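Local coordinates for protein L-lysine 6-monooxygenase (Pseudomonas syringae pv. tomato, PDB 5CQF) that probably hydroxylates the side-chain amine of L-lysine, using FAD and NADPH, as a step in siderophore biosynthesis, at residues 169-178 / 348-356; 228-239 / 305-314. All blocks are in the same frame, centred on the assembly; numbering follows the deposited sequence.

Contact 1 of 2, residues 169-178 / 348-356; sequences GSAPRIPQAF and LGTGYQQYL
Thr350 and Arg173 grip each other in both directions, their side chains crossing at about a right angle. The threonine hydroxyl OG1 donates to Arg173 O at 2.6 Å, approaching almost head-on to the carbonyl. A chi1 of 40° puts OG1 between its own backbone N and carbonyl carbon, which turns CG2 toward the CD of Pro175. In return Arg173 NE reaches Thr350 O at 3.2 Å, a bent bond with the oxygen somewhat out of the guanidinium plane; the arginine chain runs extended to CG and CD, then folds at chi3 (85°), which brings NH1 across to Thr350 CG2.

Next to this clasp the two segments cross and meet in a single bridge, Pro172 with Tyr352. Arg173 N binds Gly351 O at 2.9 Å and Gln353 N binds Ala171 O at 2.6 Å. At one end Leu348 sets CD2 squarely over the face of the Phe178 ring, 3.9 Å from its centroid, while CD1 meets Ile174 CD1. At the other, the Tyr355 ring brings its CD2 to Ser170 OG and its OH against Ala171 CB. Gly351 O also accepts from His188, tying the pair to strand 186-188. Crossing connections of this kind, one leaving the sheet that probably binds FAD and one returning to it, are characteristic of two-dinucleotide-domain flavoprotein monooxygenases; the Gly-Thr-Gly-Tyr run probably corresponds to the family's ATG-type motif.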
loop_
_atom_site.group_PDB
_atom_site.type_symbol
_atom_site.label_atom_id
_atom_site.label_comp_id
_atom_site.label_asym_id
_atom_site.label_seq_id
_atom_site.Cartn_x
_atom_site.Cartn_y
_atom_site.Cartn_z
ATOM N N GLY A 169 -29.316 20.237 8.010
ATOM C CA GLY A 169 -29.331 19.021 7.193
ATOM C C GLY A 169 -30.721 18.476 6.896
ATOM O O GLY A 169 -31.591 19.203 6.392
ATOM N N SER A 170 -30.912 17.185 7.198
ATOM C CA SER A 170 -32.151 16.452 6.894
ATOM C C SER A 170 -32.333 15.306 7.875
ATOM O O SER A 170 -31.491 15.121 8.746
ATOM C CB SER A 170 -32.105 15.923 5.467
ATOM O OG SER A 170 -32.445 16.961 4.569
ATOM N N ALA A 171 -33.418 14.537 7.739
ATOM C CA ALA A 171 -33.787 13.520 8.751
ATOM C C ALA A 171 -33.636 12.059 8.287
ATOM O O ALA A 171 -33.671 11.772 7.091
ATOM C CB ALA A 171 -35.211 13.762 9.243
ATOM N N PRO A 172 -33.474 11.136 9.244
ATOM C CA PRO A 172 -33.413 9.708 8.902
ATOM C C PRO A 172 -34.596 9.240 8.045
ATOM O O PRO A 172 -35.731 9.573 8.339
ATOM C CB PRO A 172 -33.472 8.994 10.271
ATOM C CG PRO A 172 -33.168 10.019 11.299
ATOM C CD PRO A 172 -33.408 11.377 10.698
ATOM N N ARG A 173 -34.314 8.474 7.002
ATOM C CA ARG A 173 -35.335 7.803 6.224
ATOM C C ARG A 173 -35.753 6.551 7.000
ATOM O O ARG A 173 -34.951 5.636 7.206
ATOM C CB ARG A 173 -34.771 7.424 4.849
ATOM C CG ARG A 173 -35.781 6.835 3.862
ATOM C CD ARG A 173 -35.147 6.513 2.508
ATOM N NE ARG A 173 -34.503 5.191 2.441
ATOM C CZ ARG A 173 -35.148 4.020 2.316
ATOM N NH1 ARG A 173 -34.455 2.879 2.253
ATOM N NH2 ARG A 173 -36.482 3.966 2.270
ATOM N N ILE A 174 -37.000 6.542 7.457
ATOM C CA ILE A 174 -37.619 5.386 8.103
ATOM C C ILE A 174 -38.813 4.944 7.261
ATOM O O ILE A 174 -39.863 5.602 7.281
ATOM C CB ILE A 174 -38.194 5.739 9.494
ATOM C CG1 ILE A 174 -37.142 6.400 10.403
ATOM C CG2 ILE A 174 -38.791 4.496 10.139
ATOM C CD1 ILE A 174 -35.970 5.508 10.762
ATOM N N PRO A 175 -38.681 3.829 6.528
ATOM C CA PRO A 175 -39.861 3.373 5.794
ATOM C C PRO A 175 -41.038 3.151 6.740
ATOM O O PRO A 175 -40.820 2.765 7.897
ATOM C CB PRO A 175 -39.411 2.050 5.170
ATOM C CG PRO A 175 -37.924 2.120 5.135
ATOM C CD PRO A 175 -37.513 2.960 6.314
ATOM N N GLN A 176 -42.247 3.433 6.245
ATOM C CA GLN A 176 -43.518 3.213 6.970
ATOM C C GLN A 176 -43.588 1.890 7.757
ATOM O O GLN A 176 -44.023 1.884 8.914
ATOM C CB GLN A 176 -44.702 3.304 5.982
ATOM C CG GLN A 176 -46.032 2.702 6.452
ATOM C CD GLN A 176 -46.673 3.453 7.616
ATOM O OE1 GLN A 176 -46.224 3.356 8.761
ATOM N NE2 GLN A 176 -47.745 4.194 7.327
ATOM N N ALA A 177 -43.160 0.788 7.138
ATOM C CA ALA A 177 -43.192 -0.531 7.785
ATOM C C ALA A 177 -42.511 -0.566 9.170
ATOM O O ALA A 177 -42.833 -1.423 10.004
ATOM C CB ALA A 177 -42.563 -1.574 6.867
ATOM N N PHE A 178 -41.580 0.357 9.414
ATOM C CA PHE A 178 -40.788 0.345 10.642
ATOM C C PHE A 178 -41.167 1.390 11.694
ATOM O O PHE A 178 -40.764 1.249 12.835
ATOM C CB PHE A 178 -39.308 0.540 10.308
ATOM C CG PHE A 178 -38.741 -0.505 9.404
ATOM C CD1 PHE A 178 -38.423 -1.758 9.886
ATOM C CD2 PHE A 178 -38.489 -0.225 8.070
ATOM C CE1 PHE A 178 -37.881 -2.716 9.049
ATOM C CE2 PHE A 178 -37.938 -1.175 7.231
ATOM C CZ PHE A 178 -37.636 -2.421 7.720
ATOM N N LEU A 348 -31.251 -0.004 10.994
ATOM C CA LEU A 348 -31.665 0.509 9.704
ATOM C C LEU A 348 -30.598 1.409 9.181
ATOM O O LEU A 348 -30.473 2.527 9.632
ATOM C CB LEU A 348 -32.982 1.263 9.800
ATOM C CG LEU A 348 -34.126 0.494 10.459
ATOM C CD1 LEU A 348 -35.326 1.405 10.611
ATOM C CD2 LEU A 348 -34.522 -0.734 9.671
ATOM N N GLY A 349 -29.818 0.921 8.220
ATOM C CA GLY A 349 -28.839 1.768 7.538
ATOM C C GLY A 349 -29.488 2.297 6.281
ATOM O O GLY A 349 -28.968 2.143 5.190
ATOM N N THR A 350 -30.636 2.925 6.440
ATOM C CA THR A 350 -31.446 3.351 5.325
ATOM C C THR A 350 -31.076 4.739 4.827
ATOM O O THR A 350 -31.631 5.181 3.826
ATOM C CB THR A 350 -32.929 3.372 5.729
ATOM O OG1 THR A 350 -33.064 3.895 7.058
ATOM C CG2 THR A 350 -33.510 1.988 5.688
ATOM N N GLY A 351 -30.158 5.427 5.515
ATOM C CA GLY A 351 -29.769 6.779 5.133
ATOM C C GLY A 351 -30.750 7.863 5.572
ATOM O O GLY A 351 -31.550 7.659 6.496
ATOM N N TYR A 352 -30.673 9.017 4.902
ATOM C CA TYR A 352 -31.427 10.229 5.266
ATOM C C TYR A 352 -32.311 10.714 4.121
ATOM O O TYR A 352 -31.957 10.623 2.938
ATOM C CB TYR A 352 -30.476 11.366 5.712
ATOM C CG TYR A 352 -29.654 11.025 6.946
ATOM C CD1 TYR A 352 -28.478 10.287 6.839
ATOM C CD2 TYR A 352 -30.060 11.418 8.220
ATOM C CE1 TYR A 352 -27.730 9.951 7.961
ATOM C CE2 TYR A 352 -29.317 11.089 9.350
ATOM C CZ TYR A 352 -28.154 10.349 9.216
ATOM O OH TYR A 352 -27.399 10.016 10.322
ATOM N N GLN A 353 -33.461 11.248 4.513
ATOM C CA GLN A 353 -34.491 11.747 3.604
ATOM C C GLN A 353 -34.104 13.100 3.027
ATOM O O GLN A 353 -33.680 13.969 3.775
ATOM C CB GLN A 353 -35.820 11.902 4.375
ATOM C CG GLN A 353 -37.055 12.116 3.490
ATOM C CD GLN A 353 -37.310 10.976 2.477
ATOM O OE1 GLN A 353 -36.515 10.730 1.582
ATOM N NE2 GLN A 353 -38.436 10.309 2.613
ATOM N N GLN A 354 -34.237 13.287 1.711
ATOM C CA GLN A 354 -34.112 14.637 1.140
ATOM C C GLN A 354 -35.479 15.321 1.253
ATOM O O GLN A 354 -36.490 14.831 0.768
ATOM C CB GLN A 354 -33.535 14.675 -0.303
ATOM C CG GLN A 354 -34.168 13.744 -1.356
ATOM C CD GLN A 354 -33.896 14.146 -2.836
ATOM O OE1 GLN A 354 -32.770 14.511 -3.224
ATOM N NE2 GLN A 354 -34.947 14.048 -3.672
ATOM N N TYR A 355 -35.510 16.438 1.959
ATOM C CA TYR A 355 -36.722 17.197 2.081
ATOM C C TYR A 355 -36.950 17.904 0.756
ATOM O O TYR A 355 -36.001 18.223 0.033
ATOM C CB TYR A 355 -36.582 18.222 3.197
ATOM C CG TYR A 355 -36.669 17.656 4.596
ATOM C CD1 TYR A 355 -37.752 16.859 4.976
ATOM C CD2 TYR A 355 -35.710 17.972 5.561
ATOM C CE1 TYR A 355 -37.861 16.364 6.270
ATOM C CE2 TYR A 355 -35.804 17.480 6.856
ATOM C CZ TYR A 355 -36.880 16.674 7.206
ATOM O OH TYR A 355 -37.001 16.186 8.492
ATOM N N LEU A 356 -38.212 18.110 0.411
ATOM C CA LEU A 356 -38.537 18.968 -0.731
ATOM C C LEU A 356 -38.503 20.397 -0.215
ATOM O O LEU A 356 -37.919 21.266 -0.845
ATOM C CB LEU A 356 -39.909 18.611 -1.346
ATOM C CG LEU A 356 -39.990 17.177 -1.885
ATOM C CD1 LEU A 356 -41.353 16.897 -2.499
ATOM C CD2 LEU A 356 -38.873 16.866 -2.887
#

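Contact 2 of 2, residues 228-239 / 305-314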
loop_
_atom_site.group_PDB
_atom_site.type_symbol
_atom_site.label_atom_id
_atom_site.label_comp_id
_atom_site.label_asym_id
_atom_site.label_seq_id
_atom_site.Cartn_x
_atom_site.Cartn_y
_atom_site.Cartn_z
ATOM N N PRO A 228 -17.953 -12.021 20.349
ATOM C CA PRO A 228 -17.632 -13.059 19.361
ATOM C C PRO A 228 -18.764 -14.034 19.008
ATOM O O PRO A 228 -18.629 -14.868 18.102
ATOM C CB PRO A 228 -16.457 -13.824 20.017
ATOM C CG PRO A 228 -16.083 -13.038 21.230
ATOM C CD PRO A 228 -17.319 -12.306 21.649
ATOM N N ALA A 229 -19.869 -13.967 19.722
ATOM C CA ALA A 229 -20.970 -14.869 19.427
ATOM C C ALA A 229 -22.082 -14.205 18.614
ATOM O O ALA A 229 -22.993 -14.900 18.138
ATOM C CB ALA A 229 -21.523 -15.423 20.723
ATOM N N ILE A 230 -22.026 -12.873 18.474
ATOM C CA ILE A 230 -23.008 -12.127 17.675
ATOM C C ILE A 230 -23.029 -12.609 16.226
ATOM O O ILE A 230 -21.972 -12.833 15.607
ATOM C CB ILE A 230 -22.720 -10.628 17.704
ATOM C CG1 ILE A 230 -23.268 -10.021 18.970
ATOM C CG2 ILE A 230 -23.363 -9.901 16.533
ATOM C CD1 ILE A 230 -23.062 -8.521 19.048
ATOM N N GLU A 231 -24.231 -12.770 15.696
ATOM C CA GLU A 231 -24.441 -13.126 14.293
ATOM C C GLU A 231 -25.179 -12.004 13.594
ATOM O O GLU A 231 -26.110 -11.432 14.139
ATOM C CB GLU A 231 -25.223 -14.440 14.194
ATOM C CG GLU A 231 -24.311 -15.619 14.462
ATOM C CD GLU A 231 -25.036 -16.907 14.772
ATOM O OE1 GLU A 231 -26.145 -16.869 15.389
ATOM O OE2 GLU A 231 -24.450 -17.963 14.414
ATOM N N VAL A 232 -24.738 -11.658 12.402
ATOM C CA VAL A 232 -25.276 -10.509 11.736
ATOM C C VAL A 232 -25.824 -10.943 10.396
ATOM O O VAL A 232 -25.135 -11.599 9.650
ATOM C CB VAL A 232 -24.204 -9.442 11.530
ATOM C CG1 VAL A 232 -24.767 -8.303 10.704
ATOM C CG2 VAL A 232 -23.710 -8.922 12.857
ATOM N N HIS A 233 -27.064 -10.563 10.107
ATOM C CA HIS A 233 -27.673 -10.776 8.795
ATOM C C HIS A 233 -27.774 -9.446 8.078
ATOM O O HIS A 233 -28.466 -8.543 8.532
ATOM C CB HIS A 233 -29.051 -11.395 8.965
ATOM C CG HIS A 233 -29.019 -12.659 9.762
ATOM N ND1 HIS A 233 -28.910 -13.900 9.179
ATOM C CD2 HIS A 233 -29.009 -12.866 11.096
ATOM C CE1 HIS A 233 -28.868 -14.823 10.121
ATOM N NE2 HIS A 233 -28.917 -14.218 11.295
ATOM N N SER A 234 -27.072 -9.359 6.956
ATOM C CA SER A 234 -26.823 -8.147 6.248
ATOM C C SER A 234 -27.584 -8.227 4.955
ATOM O O SER A 234 -27.253 -9.031 4.079
ATOM C CB SER A 234 -25.307 -8.020 5.997
ATOM O OG SER A 234 -24.973 -6.882 5.226
ATOM N N VAL A 235 -28.613 -7.384 4.844
ATOM C CA VAL A 235 -29.564 -7.402 3.730
ATOM C C VAL A 235 -29.334 -6.220 2.818
ATOM O O VAL A 235 -29.248 -5.080 3.285
ATOM C CB VAL A 235 -31.007 -7.349 4.236
ATOM C CG1 VAL A 235 -31.971 -7.240 3.082
ATOM C CG2 VAL A 235 -31.338 -8.599 5.059
ATOM N N HIS A 236 -29.238 -6.503 1.516
ATOM C CA HIS A 236 -28.920 -5.501 0.494
ATOM C C HIS A 236 -29.973 -5.481 -0.601
ATOM O O HIS A 236 -30.387 -6.544 -1.086
ATOM C CB HIS A 236 -27.581 -5.840 -0.128
ATOM C CG HIS A 236 -26.477 -5.922 0.876
ATOM N ND1 HIS A 236 -25.797 -4.811 1.320
ATOM C CD2 HIS A 236 -25.965 -6.974 1.554
ATOM C CE1 HIS A 236 -24.898 -5.178 2.216
ATOM N NE2 HIS A 236 -24.990 -6.484 2.383
ATOM N N ARG A 237 -30.392 -4.286 -0.996
ATOM C CA ARG A 237 -31.363 -4.130 -2.082
ATOM C C ARG A 237 -30.768 -4.604 -3.404
ATOM O O ARG A 237 -31.481 -5.094 -4.264
ATOM C CB ARG A 237 -31.811 -2.672 -2.233
ATOM C CG ARG A 237 -32.947 -2.457 -3.242
ATOM C CD ARG A 237 -33.435 -1.000 -3.224
ATOM N NE ARG A 237 -32.324 -0.085 -3.540
ATOM C CZ ARG A 237 -32.046 0.424 -4.751
ATOM N NH1 ARG A 237 -32.810 0.170 -5.824
ATOM N NH2 ARG A 237 -30.988 1.213 -4.885
ATOM N N CYS A 238 -29.463 -4.434 -3.554
ATOM C CA CYS A 238 -28.764 -4.847 -4.752
ATOM C C CYS A 238 -27.665 -5.853 -4.349
ATOM O O CYS A 238 -27.924 -6.735 -3.530
ATOM C CB CYS A 238 -28.247 -3.594 -5.507
ATOM S SG CYS A 238 -29.559 -2.523 -6.217
ATOM N N ALA A 239 -26.466 -5.761 -4.923
ATOM C CA ALA A 239 -25.342 -6.611 -4.496
ATOM C C ALA A 239 -24.815 -6.148 -3.158
ATOM O O ALA A 239 -25.067 -5.004 -2.719
ATOM C CB ALA A 239 -24.209 -6.617 -5.525
ATOM N N ARG A 305 -16.100 -20.087 12.943
ATOM C CA ARG A 305 -17.208 -19.152 13.062
ATOM C C ARG A 305 -17.460 -18.459 11.740
ATOM O O ARG A 305 -16.615 -17.725 11.268
ATOM C CB ARG A 305 -16.908 -18.115 14.140
ATOM C CG ARG A 305 -17.041 -18.679 15.540
ATOM C CD ARG A 305 -16.514 -17.734 16.601
ATOM N NE ARG A 305 -15.071 -17.553 16.452
ATOM C CZ ARG A 305 -14.451 -16.380 16.318
ATOM N NH1 ARG A 305 -15.134 -15.235 16.345
ATOM N NH2 ARG A 305 -13.128 -16.353 16.179
ATOM N N THR A 306 -18.608 -18.705 11.130
ATOM C CA THR A 306 -19.061 -17.892 9.996
ATOM C C THR A 306 -20.262 -17.083 10.488
ATOM O O THR A 306 -21.340 -17.623 10.661
ATOM C CB THR A 306 -19.405 -18.770 8.773
ATOM O OG1 THR A 306 -20.256 -19.860 9.177
ATOM C CG2 THR A 306 -18.102 -19.345 8.121
ATOM N N ARG A 307 -20.049 -15.792 10.756
ATOM C CA ARG A 307 -20.982 -14.996 11.573
ATOM C C ARG A 307 -21.634 -13.805 10.870
ATOM O O ARG A 307 -22.421 -13.085 11.490
ATOM C CB ARG A 307 -20.249 -14.444 12.784
ATOM C CG ARG A 307 -19.833 -15.496 13.766
ATOM C CD ARG A 307 -19.402 -14.886 15.085
ATOM N NE ARG A 307 -18.248 -13.963 15.051
ATOM C CZ ARG A 307 -18.267 -12.682 15.432
ATOM N NH1 ARG A 307 -17.140 -11.986 15.435
ATOM N NH2 ARG A 307 -19.394 -12.085 15.817
ATOM N N LEU A 308 -21.271 -13.586 9.609
ATOM C CA LEU A 308 -21.893 -12.598 8.771
ATOM C C LEU A 308 -22.597 -13.325 7.635
ATOM O O LEU A 308 -21.962 -14.067 6.904
ATOM C CB LEU A 308 -20.834 -11.668 8.195
ATOM C CG LEU A 308 -21.376 -10.646 7.190
ATOM C CD1 LEU A 308 -22.345 -9.690 7.875
ATOM C CD2 LEU A 308 -20.248 -9.874 6.517
ATOM N N HIS A 309 -23.907 -13.113 7.493
ATOM C CA HIS A 309 -24.694 -13.733 6.427
ATOM C C HIS A 309 -25.202 -12.639 5.496
ATOM O O HIS A 309 -25.834 -11.667 5.949
ATOM C CB HIS A 309 -25.863 -14.480 7.028
ATOM C CG HIS A 309 -25.460 -15.456 8.090
ATOM N ND1 HIS A 309 -25.120 -16.763 7.811
ATOM C CD2 HIS A 309 -25.312 -15.307 9.425
ATOM C CE1 HIS A 309 -24.792 -17.379 8.929
ATOM N NE2 HIS A 309 -24.904 -16.517 9.922
ATOM N N THR A 310 -24.941 -12.798 4.204
ATOM C CA THR A 310 -25.308 -11.791 3.215
ATOM C C THR A 310 -26.540 -12.204 2.369
ATOM O O THR A 310 -26.617 -13.332 1.930
ATOM C CB THR A 310 -24.082 -11.522 2.347
ATOM O OG1 THR A 310 -23.104 -10.864 3.159
ATOM C CG2 THR A 310 -24.410 -10.617 1.198
ATOM N N TYR A 311 -27.499 -11.306 2.160
ATOM C CA TYR A 311 -28.651 -11.587 1.287
ATOM C C TYR A 311 -28.720 -10.468 0.272
ATOM O O TYR A 311 -29.138 -9.360 0.604
ATOM C CB TYR A 311 -29.973 -11.697 2.080
ATOM C CG TYR A 311 -29.835 -12.590 3.292
ATOM C CD1 TYR A 311 -29.178 -12.145 4.420
ATOM C CD2 TYR A 311 -30.309 -13.899 3.285
ATOM C CE1 TYR A 311 -29.003 -12.958 5.510
ATOM C CE2 TYR A 311 -30.156 -14.722 4.398
ATOM C CZ TYR A 311 -29.488 -14.226 5.507
ATOM O OH TYR A 311 -29.290 -14.992 6.612
ATOM N N ALA A 312 -28.286 -10.745 -0.960
ATOM C CA ALA A 312 -28.358 -9.748 -2.020
ATOM C C ALA A 312 -29.761 -9.667 -2.663
ATOM O O ALA A 312 -30.622 -10.484 -2.438
ATOM C CB ALA A 312 -27.299 -10.041 -3.071
ATOM N N TYR A 313 -29.989 -8.616 -3.428
ATOM C CA TYR A 313 -31.199 -8.469 -4.238
ATOM C C TYR A 313 -32.437 -8.694 -3.427
ATOM O O TYR A 313 -33.405 -9.226 -3.952
ATOM C CB TYR A 313 -31.172 -9.443 -5.440
ATOM C CG TYR A 313 -29.815 -9.506 -6.120
ATOM C CD1 TYR A 313 -29.199 -8.347 -6.586
ATOM C CD2 TYR A 313 -29.145 -10.722 -6.280
ATOM C CE1 TYR A 313 -27.959 -8.391 -7.183
ATOM C CE2 TYR A 313 -27.906 -10.776 -6.880
ATOM C CZ TYR A 313 -27.305 -9.611 -7.318
ATOM O OH TYR A 313 -26.058 -9.669 -7.913
ATOM N N SER A 314 -32.428 -8.240 -2.173
ATOM C CA SER A 314 -33.496 -8.532 -1.230
ATOM C C SER A 314 -34.135 -7.321 -0.592
ATOM O O SER A 314 -33.469 -6.298 -0.354
ATOM C CB SER A 314 -32.988 -9.437 -0.121
ATOM O OG SER A 314 -32.549 -10.658 -0.675
#
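Strands 231-235 and 308-311 run parallel, Val232 through Val235 facing Leu308 through Tyr311, their axes 4.8 Å apart and inclined by 17°, with backbone bonds alternating from Val232 N to Arg307 O up to His236 N to Tyr311 O. On one face His233, His309 and Tyr311 cluster. The two imidazoles point the same way with near-parallel planes but are slid apart, centroids 4.8 Å from each other, so they barely overlap. Tyr311 comes in at the edge of the His233 ring instead: its OH meets His233 ND1 at 2.8 Å in a bond either group could donate, which helps fix the turn of the His233 ring. Leu341 of strand 338-343 packs on this pair.

The two strands close one side of the parallel Rossmann-type sheet, 308-311 being outermost within the chain and 231-235 pairing inward with 206-210. On the reverse face Leu308 CD1 slips between Val232 CG1 and Ser234 CB.

Before the strands, Arg307 bends at chi3 (-61°) and sends NH2 to Ile230 O at 2.7 Å, in the carbonyl plane and on a lone pair. Pro228 O sits over one face of that guanidinium, whose NE is salt-bridged to Asp300 and whose NH1 binds Val224 O. Beyond the strands Tyr313 N binds Cys238 O at 2.8 Å, and the Tyr313 ring meets Tyr261 and Trp276 of the second subunit.

In the fold
Contact 2 is nested along the chain inside the loop closed by contact 1. It pairs two strands of the sheet holding 186-188, 345-348, 206-210, 231-235 and 308-311, to which contact 1 contributes only Leu348, the end of strand 345-348. Contact 1 sits where the chain enters and leaves that domain; contact 2 forms its far flank and adjoins a second subunit. Their centres are 22 Å apart and their nearest atoms about 7 Å, without touching. Strand 206-210 lies between them, with Leu210 packing on Leu348 and Thr350 of contact 1 and on Val235 of contact 2. Thr350 and His236 both lie near the GxGxxA turn that follows this strand, which is consistent with an NADPH-binding site there.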